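Local coordinates for protein chitinase (Thermococcus chitonophagus, PDB 5XSW) that probably hydrolyses chitin as an endo-acting glycosidase, the chain being the C-terminal portion of a longer archaeal enzyme, at residues R429-A434 and R458-H463; G125-S130 and Y435-Q440; L194-F199 and D452-L457; G116-S121 and S130-D135. All coordinates share one frame; numbering follows the deposited sequence.

Overall arrangement
All four contacts lie on the same side of the helical part of the chain, away from the glycan pocket. Interactions 1 and 3 are buried and use successive turns of helix 449-461, one against helix 421-439, the other against helix 186-199; Arg458 joins them through its salt bridge to Glu197. Interactions 2 and 4 are partly buried and belong to the long loop before helix 136-139, which interaction 2 lays on helix 421-439 and interaction 4 folds back upon itself. Aliphatic branches do most of the work in the core, whereas the outer loop adds a hydroxyl-carboxylate bond and a water bridge. A His-carboxylate pair edges interaction 1.

Interaction 1. Residues R429-A434 and R458-H463; sequences RDVKRA and RVAMKH
Val459 is the bump that helix 449-461 presses into the surface of helix 421-439. Its two methyls part over a shallow hollow between Asp430 and Ala434, one helical turn apart: CG1 comes to rest 3.7 Å from Asp430 O and also meets the CB of that residue, while CG2 reaches Ala434 CB at 4.0 Å. The bump on the facing helix is Val431. Its CG2, anti to the carbonyl carbon, lies against the flat spot made by Ala460, with Val431 CG2 to Ala460 CB at 3.7 Å. Because the opposing residue has only a methyl, the backbones draw together to 5.9 Å between the CA atoms of Val431 and Ala460. Trp399, Ile402 and Phe406 of helix 399-412 wall in Val431. One edge of this apolar patch is polar. There His463 NE2 donates to Asp430 OD2 over 2.6 Å, the acceptor lying near the ring plane but the N-H bent to 145°; the bond meets the anti side of the carboxylate, whose plane stands 60° from the ring. The other oxygen, OD1, takes the Gly125 amide. A leucine in place of His463 would probably leave OD2 without this donor inside a largely buried setting. The arrangement is that of an antiparallel helical hairpin, clasped by a His-carboxylate hydrogen bond where its second helix gives way to a loop.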
loop_
_atom_site.group_PDB
_atom_site.type_symbol
_atom_site.label_atom_id
_atom_site.label_comp_id
_atom_site.label_asym_id
_atom_site.label_seq_id
_atom_site.Cartn_x
_atom_site.Cartn_y
_atom_site.Cartn_z
ATOM N N ARG A 429 -1.496 -19.941 31.027
ATOM C CA ARG A 429 -1.746 -20.347 32.446
ATOM C C ARG A 429 -2.042 -19.136 33.352
ATOM O O ARG A 429 -3.026 -19.121 34.109
ATOM C CB ARG A 429 -0.543 -21.149 33.010
ATOM C CG ARG A 429 -0.444 -22.571 32.432
ATOM C CD ARG A 429 0.546 -23.477 33.200
ATOM N NE ARG A 429 1.940 -23.046 33.046
ATOM C CZ ARG A 429 2.697 -23.337 31.986
ATOM N NH1 ARG A 429 2.213 -24.068 30.981
ATOM N NH2 ARG A 429 3.941 -22.905 31.935
ATOM N N ASP A 430 -1.205 -18.088 33.262
ATOM C CA ASP A 430 -1.466 -16.859 34.020
ATOM C C ASP A 430 -2.803 -16.201 33.671
ATOM O O ASP A 430 -3.538 -15.754 34.550
ATOM C CB ASP A 430 -0.356 -15.838 33.778
ATOM C CG ASP A 430 0.926 -16.143 34.561
ATOM O OD1 ASP A 430 0.962 -17.113 35.386
ATOM O OD2 ASP A 430 1.897 -15.380 34.351
ATOM N N VAL A 431 -3.118 -16.138 32.371
ATOM C CA VAL A 431 -4.403 -15.543 31.946
ATOM C C VAL A 431 -5.568 -16.334 32.509
ATOM O O VAL A 431 -6.559 -15.786 33.026
ATOM C CB VAL A 431 -4.491 -15.506 30.374
ATOM C CG1 VAL A 431 -5.938 -15.250 29.895
ATOM C CG2 VAL A 431 -3.482 -14.461 29.807
ATOM N N LYS A 432 -5.476 -17.662 32.399
ATOM C CA LYS A 432 -6.573 -18.489 32.967
ATOM C C LYS A 432 -6.707 -18.340 34.483
ATOM O O LYS A 432 -7.837 -18.230 35.047
ATOM C CB LYS A 432 -6.370 -19.978 32.625
ATOM C CG LYS A 432 -7.559 -20.822 33.146
ATOM C CD LYS A 432 -7.650 -22.147 32.489
ATOM C CE LYS A 432 -9.010 -22.800 32.808
ATOM N NZ LYS A 432 -9.132 -24.019 31.939
ATOM N N ARG A 433 -5.555 -18.320 35.162
ATOM C CA ARG A 433 -5.599 -18.094 36.626
ATOM C C ARG A 433 -6.206 -16.753 36.949
ATOM O O ARG A 433 -7.048 -16.627 37.856
ATOM C CB ARG A 433 -4.194 -18.197 37.258
ATOM C CG ARG A 433 -4.232 -18.020 38.792
ATOM C CD ARG A 433 -2.869 -18.246 39.443
ATOM N NE ARG A 433 -2.880 -17.928 40.883
ATOM C CZ ARG A 433 -3.183 -18.801 41.846
ATOM N NH1 ARG A 433 -3.501 -20.055 41.536
ATOM N NH2 ARG A 433 -3.159 -18.423 43.119
ATOM N N ALA A 434 -5.825 -15.715 36.186
ATOM C CA ALA A 434 -6.427 -14.406 36.455
ATOM C C ALA A 434 -7.937 -14.415 36.181
ATOM O O ALA A 434 -8.757 -13.830 36.915
ATOM C CB ALA A 434 -5.690 -13.283 35.580
ATOM N N ARG A 458 -3.383 -7.094 30.598
ATOM C CA ARG A 458 -2.111 -6.730 31.257
ATOM C C ARG A 458 -1.392 -7.960 31.750
ATOM O O ARG A 458 -0.166 -8.083 31.592
ATOM C CB ARG A 458 -2.383 -5.762 32.434
ATOM C CG ARG A 458 -2.691 -4.378 31.903
ATOM C CD ARG A 458 -3.084 -3.344 32.928
ATOM N NE ARG A 458 -3.599 -2.186 32.207
ATOM C CZ ARG A 458 -4.470 -1.331 32.695
ATOM N NH1 ARG A 458 -4.924 -1.469 33.930
ATOM N NH2 ARG A 458 -4.926 -0.352 31.937
ATOM N N VAL A 459 -2.164 -8.904 32.297
ATOM C CA VAL A 459 -1.567 -10.183 32.668
ATOM C C VAL A 459 -0.962 -10.839 31.476
ATOM O O VAL A 459 0.206 -11.258 31.518
ATOM C CB VAL A 459 -2.596 -11.098 33.315
ATOM C CG1 VAL A 459 -2.068 -12.524 33.376
ATOM C CG2 VAL A 459 -2.902 -10.549 34.705
ATOM N N ALA A 460 -1.711 -10.915 30.374
ATOM C CA ALA A 460 -1.108 -11.511 29.167
ATOM C C ALA A 460 0.135 -10.754 28.737
ATOM O O ALA A 460 1.154 -11.363 28.360
ATOM C CB ALA A 460 -2.149 -11.534 27.989
ATOM N N MET A 461 0.048 -9.417 28.753
ATOM C CA MET A 461 1.148 -8.619 28.190
ATOM C C MET A 461 2.422 -8.593 29.015
ATOM O O MET A 461 3.507 -8.229 28.504
ATOM C CB MET A 461 0.670 -7.160 27.938
ATOM C CG MET A 461 -0.392 -7.173 26.786
ATOM S SD MET A 461 -1.118 -5.548 26.509
ATOM C CE MET A 461 0.196 -4.741 25.603
ATOM N N LYS A 462 2.309 -8.996 30.283
ATOM C CA LYS A 462 3.511 -9.204 31.105
ATOM C C LYS A 462 4.407 -10.200 30.409
ATOM O O LYS A 462 5.594 -10.200 30.604
ATOM C CB LYS A 462 3.137 -9.719 32.508
ATOM C CG LYS A 462 2.519 -8.683 33.447
ATOM C CD LYS A 462 3.706 -7.758 33.961
ATOM C CE LYS A 462 3.277 -6.699 34.976
ATOM N NZ LYS A 462 4.422 -5.741 35.294
ATOM N N HIS A 463 3.856 -11.088 29.607
ATOM C CA HIS A 463 4.658 -12.059 28.880
ATOM C C HIS A 463 5.063 -11.652 27.468
ATOM O O HIS A 463 5.707 -12.383 26.786
ATOM C CB HIS A 463 3.974 -13.414 28.832
ATOM C CG HIS A 463 3.675 -13.989 30.169
ATOM N ND1 HIS A 463 4.380 -15.039 30.697
ATOM C CD2 HIS A 463 2.752 -13.658 31.089
ATOM C CE1 HIS A 463 3.902 -15.329 31.884
ATOM N NE2 HIS A 463 2.914 -14.505 32.146
#

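Interaction 2. Residues G125-S130 and Y435-Q440; sequences GNFTLS and YDLLSQ
Phe127 is the first residue of the loop segment to meet helix 421-439. Its ring carbon CE1 lies 4.1 Å from Leu437 CD1, which approaches the ring obliquely. The ring reaches back to the helix because CG sits between the backbone N and the carbonyl carbon (chi1 54°). The same methyl touches the loop backbone as well, with Leu437 CD1 at 3.7 Å from Phe127 O, an oxygen that also accepts the side-chain NE of Arg433. At Thr128 the side chain heads outward, so only the main chain takes part, its carbonyl carbon C passing 3.9 Å from Leu437 CD1. The segment belongs to the long connection between the N-terminal beta-rich part and the helical part of the chain, here running along the C-terminal end of helix 421-439 without a single hydrogen bond between the two segments. Leu129 follows, its CG anti to the backbone N (chi1 -177°), which carries the branch toward the helix. Its CD1 branch slips over the last turn of the helix, 3.8 Å from Leu437 O and 4.1 Å from Leu437 CB. That methyl also meets Leu438 CD2 at 4.0 Å, next to Leu132 and Ile133 of the same connection, which press on Leu438 from within.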
loop_
_atom_site.group_PDB
_atom_site.type_symbol
_atom_site.label_atom_id
_atom_site.label_comp_id
_atom_site.label_asym_id
_atom_site.label_seq_id
_atom_site.Cartn_x
_atom_site.Cartn_y
_atom_site.Cartn_z
ATOM N N GLY A 125 2.704 -17.050 37.729
ATOM C CA GLY A 125 2.470 -18.257 38.511
ATOM C C GLY A 125 1.423 -18.068 39.583
ATOM O O GLY A 125 0.255 -17.823 39.323
ATOM N N ASN A 126 1.831 -18.158 40.835
ATOM C CA ASN A 126 0.823 -18.263 41.867
ATOM C C ASN A 126 0.495 -16.928 42.500
ATOM O O ASN A 126 0.452 -16.812 43.718
ATOM C CB ASN A 126 1.250 -19.300 42.920
ATOM C CG ASN A 126 1.148 -20.744 42.388
ATOM O OD1 ASN A 126 0.271 -21.069 41.556
ATOM N ND2 ASN A 126 2.049 -21.610 42.853
ATOM N N PHE A 127 0.209 -15.927 41.667
ATOM C CA PHE A 127 -0.321 -14.679 42.181
ATOM C C PHE A 127 -1.719 -14.844 42.750
ATOM O O PHE A 127 -2.427 -15.813 42.462
ATOM C CB PHE A 127 -0.355 -13.595 41.079
ATOM C CG PHE A 127 -1.100 -14.030 39.820
ATOM C CD1 PHE A 127 -2.461 -13.831 39.690
ATOM C CD2 PHE A 127 -0.405 -14.647 38.769
ATOM C CE1 PHE A 127 -3.141 -14.220 38.511
ATOM C CE2 PHE A 127 -1.082 -15.046 37.600
ATOM C CZ PHE A 127 -2.438 -14.833 37.486
ATOM N N THR A 128 -2.142 -13.862 43.529
ATOM C CA THR A 128 -3.449 -13.892 44.185
ATOM C C THR A 128 -4.333 -12.746 43.739
ATOM O O THR A 128 -3.880 -11.880 42.997
ATOM C CB THR A 128 -3.282 -13.787 45.738
ATOM O OG1 THR A 128 -2.908 -12.450 46.058
ATOM C CG2 THR A 128 -2.173 -14.716 46.220
ATOM N N LEU A 129 -5.560 -12.682 44.246
ATOM C CA LEU A 129 -6.510 -11.656 43.810
ATOM C C LEU A 129 -5.996 -10.242 44.076
ATOM O O LEU A 129 -6.224 -9.307 43.272
ATOM C CB LEU A 129 -7.867 -11.858 44.490
ATOM C CG LEU A 129 -9.031 -10.948 44.123
ATOM C CD1 LEU A 129 -9.298 -11.102 42.602
ATOM C CD2 LEU A 129 -10.295 -11.276 44.905
ATOM N N SER A 130 -5.305 -10.084 45.206
ATOM C CA SER A 130 -4.717 -8.798 45.587
ATOM C C SER A 130 -3.572 -8.417 44.682
ATOM O O SER A 130 -3.237 -7.264 44.598
ATOM C CB SER A 130 -4.186 -8.829 47.044
ATOM O OG SER A 130 -5.250 -9.129 47.910
ATOM N N TYR A 435 -8.309 -15.043 35.069
ATOM C CA TYR A 435 -9.744 -15.183 34.782
ATOM C C TYR A 435 -10.510 -15.862 35.992
ATOM O O TYR A 435 -11.544 -15.382 36.487
ATOM C CB TYR A 435 -9.923 -15.999 33.499
ATOM C CG TYR A 435 -11.336 -16.444 33.316
ATOM C CD1 TYR A 435 -12.256 -15.625 32.637
ATOM C CD2 TYR A 435 -11.787 -17.663 33.872
ATOM C CE1 TYR A 435 -13.573 -15.997 32.498
ATOM C CE2 TYR A 435 -13.109 -18.036 33.753
ATOM C CZ TYR A 435 -13.994 -17.205 33.064
ATOM O OH TYR A 435 -15.310 -17.568 32.915
ATOM N N ASP A 436 -9.953 -16.975 36.443
ATOM C CA ASP A 436 -10.548 -17.739 37.580
ATOM C C ASP A 436 -10.710 -16.844 38.815
ATOM O O ASP A 436 -11.816 -16.742 39.364
ATOM C CB ASP A 436 -9.687 -18.974 37.892
ATOM C CG ASP A 436 -9.803 -20.045 36.838
ATOM O OD1 ASP A 436 -10.870 -20.065 36.179
ATOM O OD2 ASP A 436 -8.839 -20.843 36.657
ATOM N N LEU A 437 -9.658 -16.112 39.210
ATOM C CA LEU A 437 -9.798 -15.251 40.384
ATOM C C LEU A 437 -10.768 -14.124 40.203
ATOM O O LEU A 437 -11.530 -13.746 41.116
ATOM C CB LEU A 437 -8.421 -14.674 40.800
ATOM C CG LEU A 437 -7.417 -15.803 41.095
ATOM C CD1 LEU A 437 -5.953 -15.311 41.333
ATOM C CD2 LEU A 437 -7.930 -16.644 42.301
ATOM N N LEU A 438 -10.730 -13.511 39.026
ATOM C CA LEU A 438 -11.627 -12.371 38.785
ATOM C C LEU A 438 -13.048 -12.821 38.621
ATOM O O LEU A 438 -13.974 -12.072 38.945
ATOM C CB LEU A 438 -11.166 -11.572 37.530
ATOM C CG LEU A 438 -9.816 -10.870 37.709
ATOM C CD1 LEU A 438 -9.342 -10.209 36.356
ATOM C CD2 LEU A 438 -9.868 -9.816 38.823
ATOM N N SER A 439 -13.239 -14.043 38.146
ATOM C CA SER A 439 -14.647 -14.520 37.958
ATOM C C SER A 439 -15.442 -14.605 39.268
ATOM O O SER A 439 -16.664 -14.478 39.262
ATOM C CB SER A 439 -14.684 -15.882 37.278
ATOM O OG SER A 439 -14.100 -16.948 38.054
ATOM N N GLN A 440 -14.738 -14.783 40.393
ATOM C CA GLN A 440 -15.403 -15.059 41.697
ATOM C C GLN A 440 -16.318 -13.913 42.071
ATOM O O GLN A 440 -17.428 -14.129 42.536
ATOM C CB GLN A 440 -14.350 -15.338 42.786
ATOM C CG GLN A 440 -13.597 -16.665 42.536
ATOM C CD GLN A 440 -14.498 -17.872 42.624
ATOM O OE1 GLN A 440 -15.446 -17.897 43.428
ATOM N NE2 GLN A 440 -14.240 -18.880 41.775
#

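Interaction 3. Residues L194-F199 and D452-L457; sequences LAYEWF and DFLTIL
A helix-helix crossing in the interior of the helical domain brings Leu194 and Glu197 of helix 186-199 against Leu454 and Leu457 of helix 449-461. The axes of the two short segments pass 10.3 Å apart at a signed angle of -49°. Leu457 points across the interface, and its CD1 settles on the backbone of the other helix, 3.7 Å from Leu194 CA; its CD2 turns to the Leu194 branch CD1. Leu454 supplies the second contact one turn earlier, its two methyls spread over two neighbours: CD1 lies 4.0 Å from Tyr196 CE2, approaching that ring obliquely, and CD2 lies chiefly beside Glu197, 4.0 Å from its CB. The chain of Glu197 leaves with CG anti to the backbone N and then bends at chi2 (62°), which folds the carboxylate back beside the leucine, Glu197 OE1 being 3.7 Å from Leu454 CD2. This buried charge is answered by Arg458, which directly follows Leu457 in helix 449-461 and whose NH2 forms a salt bridge to OE1, so that an ion pair flanks an otherwise apolar seam. Phe405 of helix 399-412 packs against both Leu194 and Leu457, and helix 288-311 backs helix 186-199 through Ile294 and Ala297. The opposite partner of helix 449-461 is helix 421-439, where Ile456 meets Val431 and Ala434, while loop residues Ile115, Met153 and Pro156 touch Tyr196.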
loop_
_atom_site.group_PDB
_atom_site.type_symbol
_atom_site.label_atom_id
_atom_site.label_comp_id
_atom_site.label_asym_id
_atom_site.label_seq_id
_atom_site.Cartn_x
_atom_site.Cartn_y
_atom_site.Cartn_z
ATOM N N LEU A 194 -7.855 -4.378 23.063
ATOM C CA LEU A 194 -6.447 -4.646 22.861
ATOM C C LEU A 194 -5.831 -3.455 22.110
ATOM O O LEU A 194 -4.690 -3.090 22.393
ATOM C CB LEU A 194 -6.197 -5.958 22.070
ATOM C CG LEU A 194 -4.724 -6.246 21.696
ATOM C CD1 LEU A 194 -3.854 -6.258 23.001
ATOM C CD2 LEU A 194 -4.557 -7.585 20.944
ATOM N N ALA A 195 -6.552 -2.873 21.150
ATOM C CA ALA A 195 -6.023 -1.680 20.475
ATOM C C ALA A 195 -5.738 -0.561 21.498
ATOM O O ALA A 195 -4.780 0.168 21.388
ATOM C CB ALA A 195 -7.045 -1.153 19.388
ATOM N N TYR A 196 -6.657 -0.411 22.444
ATOM C CA TYR A 196 -6.550 0.587 23.526
ATOM C C TYR A 196 -5.315 0.303 24.384
ATOM O O TYR A 196 -4.455 1.121 24.528
ATOM C CB TYR A 196 -7.819 0.494 24.374
ATOM C CG TYR A 196 -7.942 1.446 25.556
ATOM C CD1 TYR A 196 -7.319 2.692 25.564
ATOM C CD2 TYR A 196 -8.743 1.095 26.657
ATOM C CE1 TYR A 196 -7.490 3.574 26.653
ATOM C CE2 TYR A 196 -8.894 1.952 27.740
ATOM C CZ TYR A 196 -8.257 3.173 27.739
ATOM O OH TYR A 196 -8.442 4.029 28.815
ATOM N N GLU A 197 -5.221 -0.895 24.935
ATOM C CA GLU A 197 -4.125 -1.197 25.861
ATOM C C GLU A 197 -2.775 -1.262 25.150
ATOM O O GLU A 197 -1.735 -0.818 25.667
ATOM C CB GLU A 197 -4.435 -2.530 26.647
ATOM C CG GLU A 197 -3.384 -2.838 27.777
ATOM C CD GLU A 197 -3.346 -1.760 28.890
ATOM O OE1 GLU A 197 -4.367 -1.035 29.138
ATOM O OE2 GLU A 197 -2.292 -1.664 29.551
ATOM N N TRP A 198 -2.759 -1.820 23.951
ATOM C CA TRP A 198 -1.523 -1.934 23.201
ATOM C C TRP A 198 -1.081 -0.588 22.605
ATOM O O TRP A 198 0.066 -0.171 22.815
ATOM C CB TRP A 198 -1.697 -2.990 22.064
ATOM C CG TRP A 198 -0.419 -3.542 21.507
ATOM C CD1 TRP A 198 0.880 -3.135 21.773
ATOM C CD2 TRP A 198 -0.319 -4.609 20.577
ATOM N NE1 TRP A 198 1.762 -3.929 21.071
ATOM C CE2 TRP A 198 1.045 -4.844 20.337
ATOM C CE3 TRP A 198 -1.269 -5.430 19.947
ATOM C CZ2 TRP A 198 1.485 -5.838 19.456
ATOM C CZ3 TRP A 198 -0.832 -6.419 19.111
ATOM C CH2 TRP A 198 0.543 -6.605 18.857
ATOM N N PHE A 199 -1.964 0.124 21.884
ATOM C CA PHE A 199 -1.497 1.314 21.102
ATOM C C PHE A 199 -2.047 2.619 21.669
ATOM O O PHE A 199 -1.791 3.688 21.121
ATOM C CB PHE A 199 -1.875 1.174 19.582
ATOM C CG PHE A 199 -1.246 -0.058 18.953
ATOM C CD1 PHE A 199 0.116 -0.087 18.723
ATOM C CD2 PHE A 199 -2.028 -1.187 18.628
ATOM C CE1 PHE A 199 0.734 -1.256 18.207
ATOM C CE2 PHE A 199 -1.430 -2.314 18.083
ATOM C CZ PHE A 199 -0.039 -2.355 17.914
ATOM N N ASP A 452 -13.087 -6.116 34.036
ATOM C CA ASP A 452 -11.976 -7.046 34.135
ATOM C C ASP A 452 -11.057 -7.158 32.921
ATOM O O ASP A 452 -9.936 -7.656 33.038
ATOM C CB ASP A 452 -12.515 -8.455 34.406
ATOM C CG ASP A 452 -13.281 -8.537 35.706
ATOM O OD1 ASP A 452 -12.755 -8.032 36.733
ATOM O OD2 ASP A 452 -14.396 -9.081 35.687
ATOM N N PHE A 453 -11.548 -6.856 31.722
ATOM C CA PHE A 453 -10.744 -7.307 30.581
ATOM C C PHE A 453 -9.385 -6.573 30.428
ATOM O O PHE A 453 -8.405 -7.173 29.973
ATOM C CB PHE A 453 -11.571 -7.233 29.240
ATOM C CG PHE A 453 -10.886 -7.970 28.101
ATOM C CD1 PHE A 453 -10.682 -9.326 28.174
ATOM C CD2 PHE A 453 -10.432 -7.283 26.964
ATOM C CE1 PHE A 453 -10.003 -10.032 27.148
ATOM C CE2 PHE A 453 -9.776 -7.947 25.929
ATOM C CZ PHE A 453 -9.553 -9.323 26.009
ATOM N N LEU A 454 -9.280 -5.292 30.818
ATOM C CA LEU A 454 -7.959 -4.669 30.753
ATOM C C LEU A 454 -6.944 -5.371 31.662
ATOM O O LEU A 454 -5.761 -5.499 31.316
ATOM C CB LEU A 454 -7.998 -3.189 31.152
ATOM C CG LEU A 454 -8.594 -2.235 30.106
ATOM C CD1 LEU A 454 -8.545 -0.751 30.615
ATOM C CD2 LEU A 454 -7.784 -2.403 28.773
ATOM N N THR A 455 -7.425 -5.856 32.804
ATOM C CA THR A 455 -6.494 -6.561 33.737
ATOM C C THR A 455 -6.039 -7.896 33.112
ATOM O O THR A 455 -4.861 -8.255 33.140
ATOM C CB THR A 455 -7.179 -6.730 35.119
ATOM O OG1 THR A 455 -7.370 -5.430 35.702
ATOM C CG2 THR A 455 -6.248 -7.552 36.072
ATOM N N ILE A 456 -6.971 -8.588 32.435
ATOM C CA ILE A 456 -6.625 -9.803 31.701
ATOM C C ILE A 456 -5.577 -9.516 30.630
ATOM O O ILE A 456 -4.562 -10.236 30.471
ATOM C CB ILE A 456 -7.869 -10.436 31.020
ATOM C CG1 ILE A 456 -8.896 -10.955 32.047
ATOM C CG2 ILE A 456 -7.390 -11.502 29.982
ATOM C CD1 ILE A 456 -8.410 -12.243 32.855
ATOM N N LEU A 457 -5.814 -8.460 29.855
ATOM C CA LEU A 457 -4.796 -8.057 28.852
ATOM C C LEU A 457 -3.394 -7.771 29.463
ATOM O O LEU A 457 -2.352 -8.181 28.908
ATOM C CB LEU A 457 -5.275 -6.816 28.087
ATOM C CG LEU A 457 -6.442 -7.071 27.076
ATOM C CD1 LEU A 457 -6.891 -5.763 26.363
ATOM C CD2 LEU A 457 -6.043 -8.157 26.040
#

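Interaction 4. Residues G116-S121 and S130-D135; sequences GELPAS and SDLIAD
Pro119 is wedged tightly into the turn of main chain at Asp131 and Leu132. Its CD lies 3.3 Å from Asp131 O and 3.4 Å from Leu132 O, and its CG rests 4.1 Å from Ala134 CB. The proline offers only carbon to these carbonyls, and Asp131 O, buried by the contact, has no hydrogen-bond partner in the model. Farther in, Leu118 and Leu132 barely touch each other, CD2 to CD2 at 4.4 Å, yet both lean on Val459 of helix 449-461. The outer side is looser and wet. Ser121 OG donates to Asp131 OD1 over 2.8 Å, meeting the carboxylate on its anti side and 27° out of its plane. A water bridges the remaining oxygen, donating to Asp131 OD2 at 2.6 Å and to Ser121 O at 2.9 Å, while OD2 also accepts the amide of Thr128. With an alanine here instead of Asp131, the Ser121 hydroxyl and the Thr128 amide would probably lose their common acceptor group and the water its bridge. The contact closes the long loop between strand 98-104 and helix 136-139 on itself, shortly before Asp135, the N-cap of that helix.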
loop_
_atom_site.group_PDB
_atom_site.type_symbol
_atom_site.label_atom_id
_atom_site.label_comp_id
_atom_site.label_asym_id
_atom_site.label_seq_id
_atom_site.Cartn_x
_atom_site.Cartn_y
_atom_site.Cartn_z
ATOM N N GLY A 116 -2.951 2.106 32.837
ATOM C CA GLY A 116 -2.957 1.557 34.196
ATOM C C GLY A 116 -1.905 0.470 34.284
ATOM O O GLY A 116 -1.334 0.086 33.276
ATOM N N GLU A 117 -1.645 -0.048 35.482
ATOM C CA GLU A 117 -0.600 -1.060 35.660
ATOM C C GLU A 117 -1.047 -2.077 36.701
ATOM O O GLU A 117 -1.823 -1.721 37.573
ATOM C CB GLU A 117 0.711 -0.403 36.129
ATOM C CG GLU A 117 1.359 0.514 35.126
ATOM C CD GLU A 117 2.731 0.977 35.604
ATOM O OE1 GLU A 117 3.031 0.777 36.803
ATOM O OE2 GLU A 117 3.508 1.518 34.792
ATOM N N LEU A 118 -0.613 -3.321 36.557
ATOM C CA LEU A 118 -0.901 -4.354 37.542
ATOM C C LEU A 118 -0.176 -3.961 38.821
ATOM O O LEU A 118 0.879 -3.320 38.745
ATOM C CB LEU A 118 -0.401 -5.718 37.078
ATOM C CG LEU A 118 -1.181 -6.377 35.936
ATOM C CD1 LEU A 118 -0.457 -7.576 35.374
ATOM C CD2 LEU A 118 -2.551 -6.773 36.439
ATOM N N PRO A 119 -0.715 -4.353 39.983
ATOM C CA PRO A 119 0.026 -4.109 41.229
ATOM C C PRO A 119 1.465 -4.573 41.126
ATOM O O PRO A 119 1.794 -5.592 40.487
ATOM C CB PRO A 119 -0.756 -4.936 42.260
ATOM C CG PRO A 119 -2.188 -4.822 41.780
ATOM C CD PRO A 119 -2.072 -4.880 40.245
ATOM N N ALA A 120 2.349 -3.776 41.713
ATOM C CA ALA A 120 3.761 -4.105 41.729
ATOM C C ALA A 120 4.052 -5.484 42.354
ATOM O O ALA A 120 5.026 -6.160 41.996
ATOM C CB ALA A 120 4.543 -2.993 42.477
ATOM N N SER A 121 3.190 -5.929 43.261
ATOM C CA SER A 121 3.384 -7.287 43.786
ATOM C C SER A 121 3.110 -8.437 42.800
ATOM O O SER A 121 3.516 -9.586 43.063
ATOM C CB SER A 121 2.509 -7.486 45.013
ATOM O OG SER A 121 1.151 -7.336 44.680
ATOM N N SER A 130 -5.305 -10.084 45.206
ATOM C CA SER A 130 -4.717 -8.798 45.587
ATOM C C SER A 130 -3.572 -8.417 44.682
ATOM O O SER A 130 -3.237 -7.264 44.598
ATOM C CB SER A 130 -4.186 -8.829 47.044
ATOM O OG SER A 130 -5.250 -9.129 47.910
ATOM N N ASP A 131 -2.939 -9.396 44.053
ATOM C CA ASP A 131 -1.906 -9.114 43.103
ATOM C C ASP A 131 -2.529 -8.552 41.780
ATOM O O ASP A 131 -1.801 -8.065 40.921
ATOM C CB ASP A 131 -1.077 -10.356 42.789
ATOM C CG ASP A 131 -0.215 -10.791 43.971
ATOM O OD1 ASP A 131 0.151 -9.904 44.747
ATOM O OD2 ASP A 131 0.090 -11.999 44.093
ATOM N N LEU A 132 -3.844 -8.638 41.652
ATOM C CA LEU A 132 -4.525 -8.174 40.442
ATOM C C LEU A 132 -5.225 -6.877 40.681
ATOM O O LEU A 132 -5.253 -6.048 39.808
ATOM C CB LEU A 132 -5.563 -9.216 39.929
ATOM C CG LEU A 132 -5.004 -10.547 39.469
ATOM C CD1 LEU A 132 -6.140 -11.574 39.196
ATOM C CD2 LEU A 132 -4.112 -10.427 38.212
ATOM N N ILE A 133 -5.866 -6.722 41.835
ATOM C CA ILE A 133 -6.716 -5.566 42.090
ATOM C C ILE A 133 -6.135 -4.715 43.215
ATOM O O ILE A 133 -6.138 -5.111 44.376
ATOM C CB ILE A 133 -8.140 -5.975 42.436
ATOM C CG1 ILE A 133 -8.744 -6.853 41.304
ATOM C CG2 ILE A 133 -8.985 -4.742 42.761
ATOM C CD1 ILE A 133 -10.252 -7.105 41.449
ATOM N N ALA A 134 -5.623 -3.547 42.863
ATOM C CA ALA A 134 -4.972 -2.674 43.840
ATOM C C ALA A 134 -6.004 -2.106 44.788
ATOM O O ALA A 134 -5.794 -2.019 45.990
ATOM C CB ALA A 134 -4.220 -1.532 43.127
ATOM N N ASP A 135 -7.139 -1.710 44.237
ATOM C CA ASP A 135 -8.086 -0.935 44.997
ATOM C C ASP A 135 -9.498 -1.304 44.568
ATOM O O ASP A 135 -10.088 -0.686 43.673
ATOM C CB ASP A 135 -7.762 0.553 44.812
ATOM C CG ASP A 135 -8.816 1.498 45.405
ATOM O OD1 ASP A 135 -9.769 1.057 46.062
ATOM O OD2 ASP A 135 -8.660 2.730 45.208
HETATM O O HOH W 1 2.354 -12.278 42.805
#